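Local coordinates for acetyl-CoA hydrolase/transferase family protein (Porphyromonas gingivalis, PDB 2NVV) that probably transfers coenzyme A between acetyl-CoA and other carboxylates or hydrolyses acetyl-CoA, and binds zinc, at residues A38-A43 against D68-Q73. Sequence-based numbering, arbitrary orientation.
Sequences AIAKRA and DGVLAQ
The methyl of Ala40 faces helix 65-73 and meets two residues there: its CB lies 3.5 Å from Val70 CG2 and 4.0 Å from Leu71 CD1. Val70 touches mainly through CG2, which stands anti to the backbone N; chi1, 68°, leaves CG1 between the N and the carbonyl carbon, a little farther from Ala40. Leu71 starts off to the flank of the interface, and its CD1 then reaches across. Ile39 takes a lighter part: its CB is 4.4 Å from Leu71 CD1, while the outer part of its side chain turns away from helix 65-73 and packs on Ala12 and Val15. The short segments run parallel, their axes 8.8 Å apart at closest approach, a spacing consistent with the small residue where the CA atoms of Ala40 and Leu71 come within 5.5 Å. Beneath the interface, Leu71 also rests on Met57 of strand 55-58, and Ala40 touches Ala74 just past helix 65-73. Helix 35-47 links strands 20-23 and 55-58, and helix 65-73 links 55-58 and 77-81, neighbours in the parallel sheet, so the contact joins the helices of two successive beta-alpha-beta crossovers of the N-terminal domain, away from the predicted active-site glutamate and the zinc sites. Small, with 141 Å² buried, and made by apolar side chains, it probably gains from the exclusion of water; no hydrogen bond crosses it, leaving van der Waals packing without a directional bond.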
loop_
_atom_site.group_PDB
_atom_site.type_symbol
_atom_site.label_atom_id
_atom_site.label_comp_id
_atom_site.label_asym_id
_atom_site.label_seq_id
_atom_site.Cartn_x
_atom_site.Cartn_y
_atom_site.Cartn_z
ATOM N N ALA A 38 -10.181 33.318 15.421
ATOM C CA ALA A 38 -11.430 34.011 15.724
ATOM C C ALA A 38 -12.539 32.991 15.994
ATOM O O ALA A 38 -13.497 33.282 16.712
ATOM C CB ALA A 38 -11.814 34.906 14.574
ATOM N N ILE A 39 -12.410 31.803 15.407
ATOM C CA ILE A 39 -13.379 30.729 15.611
ATOM C C ILE A 39 -13.165 30.224 17.026
ATOM O O ILE A 39 -14.117 29.942 17.752
ATOM C CB ILE A 39 -13.125 29.517 14.690
ATOM C CG1 ILE A 39 -13.052 29.939 13.221
ATOM C CG2 ILE A 39 -14.193 28.479 14.928
ATOM C CD1 ILE A 39 -14.321 30.485 12.677
ATOM N N ALA A 40 -11.893 30.101 17.398
ATOM C CA ALA A 40 -11.510 29.633 18.718
ATOM C C ALA A 40 -12.090 30.519 19.811
ATOM O O ALA A 40 -12.635 30.009 20.787
ATOM C CB ALA A 40 -10.000 29.587 18.829
ATOM N N LYS A 41 -11.965 31.838 19.656
ATOM C CA LYS A 41 -12.505 32.779 20.646
ATOM C C LYS A 41 -13.988 32.456 20.791
ATOM O O LYS A 41 -14.501 32.212 21.888
ATOM C CB LYS A 41 -12.384 34.220 20.152
ATOM C CG LYS A 41 -11.030 34.622 19.605
ATOM C CD LYS A 41 -10.050 34.997 20.697
ATOM C CE LYS A 41 -8.778 35.576 20.078
ATOM N NZ LYS A 41 -7.755 35.908 21.108
ATOM N N ARG A 42 -14.655 32.469 19.645
ATOM C CA ARG A 42 -16.076 32.205 19.525
ATOM C C ARG A 42 -16.442 30.870 20.165
ATOM O O ARG A 42 -17.465 30.754 20.833
ATOM C CB ARG A 42 -16.425 32.216 18.041
ATOM C CG ARG A 42 -17.867 32.040 17.670
ATOM C CD ARG A 42 -17.980 32.065 16.152
ATOM N NE ARG A 42 -19.299 31.656 15.680
ATOM C CZ ARG A 42 -20.403 32.363 15.866
ATOM N NH1 ARG A 42 -20.345 33.516 16.517
ATOM N NH2 ARG A 42 -21.561 31.920 15.391
ATOM N N ALA A 43 -15.592 29.869 19.971
ATOM C CA ALA A 43 -15.824 28.537 20.516
ATOM C C ALA A 43 -15.726 28.553 22.029
ATOM O O ALA A 43 -16.550 27.962 22.720
ATOM C CB ALA A 43 -14.807 27.553 19.938
ATOM N N ASP A 68 -4.450 24.427 14.184
ATOM C CA ASP A 68 -4.656 23.294 15.078
ATOM C C ASP A 68 -4.374 23.686 16.521
ATOM O O ASP A 68 -5.115 23.341 17.429
ATOM C CB ASP A 68 -3.732 22.131 14.707
ATOM C CG ASP A 68 -4.180 21.398 13.474
ATOM O OD1 ASP A 68 -5.394 21.149 13.346
ATOM O OD2 ASP A 68 -3.314 21.054 12.641
ATOM N N GLY A 69 -3.278 24.400 16.727
ATOM C CA GLY A 69 -2.925 24.808 18.072
ATOM C C GLY A 69 -4.021 25.577 18.777
ATOM O O GLY A 69 -4.519 25.153 19.822
ATOM N N VAL A 70 -4.403 26.711 18.206
ATOM C CA VAL A 70 -5.436 27.535 18.807
ATOM C C VAL A 70 -6.770 26.772 18.941
ATOM O O VAL A 70 -7.458 26.877 19.964
ATOM C CB VAL A 70 -5.635 28.843 17.991
ATOM C CG1 VAL A 70 -6.233 28.539 16.625
ATOM C CG2 VAL A 70 -6.510 29.798 18.767
ATOM N N LEU A 71 -7.118 25.992 17.920
ATOM C CA LEU A 71 -8.364 25.237 17.926
ATOM C C LEU A 71 -8.340 24.138 18.982
ATOM O O LEU A 71 -9.356 23.848 19.618
ATOM C CB LEU A 71 -8.618 24.646 16.536
ATOM C CG LEU A 71 -9.726 25.262 15.654
ATOM C CD1 LEU A 71 -10.214 26.598 16.216
ATOM C CD2 LEU A 71 -9.204 25.423 14.221
ATOM N N ALA A 72 -7.176 23.531 19.170
ATOM C CA ALA A 72 -7.015 22.474 20.156
ATOM C C ALA A 72 -7.051 23.052 21.568
ATOM O O ALA A 72 -7.659 22.470 22.453
ATOM C CB ALA A 72 -5.692 21.742 19.923
ATOM N N GLN A 73 -6.389 24.190 21.780
ATOM C CA GLN A 73 -6.372 24.831 23.090
ATOM C C GLN A 73 -7.794 25.252 23.438
ATOM O O GLN A 73 -8.163 25.329 24.607
ATOM C CB GLN A 73 -5.467 26.067 23.085
ATOM C CG GLN A 73 -4.015 25.797 22.763
ATOM C CD GLN A 73 -3.145 27.052 22.855
ATOM O OE1 GLN A 73 -3.496 28.121 22.331
ATOM N NE2 GLN A 73 -1.997 26.921 23.514
#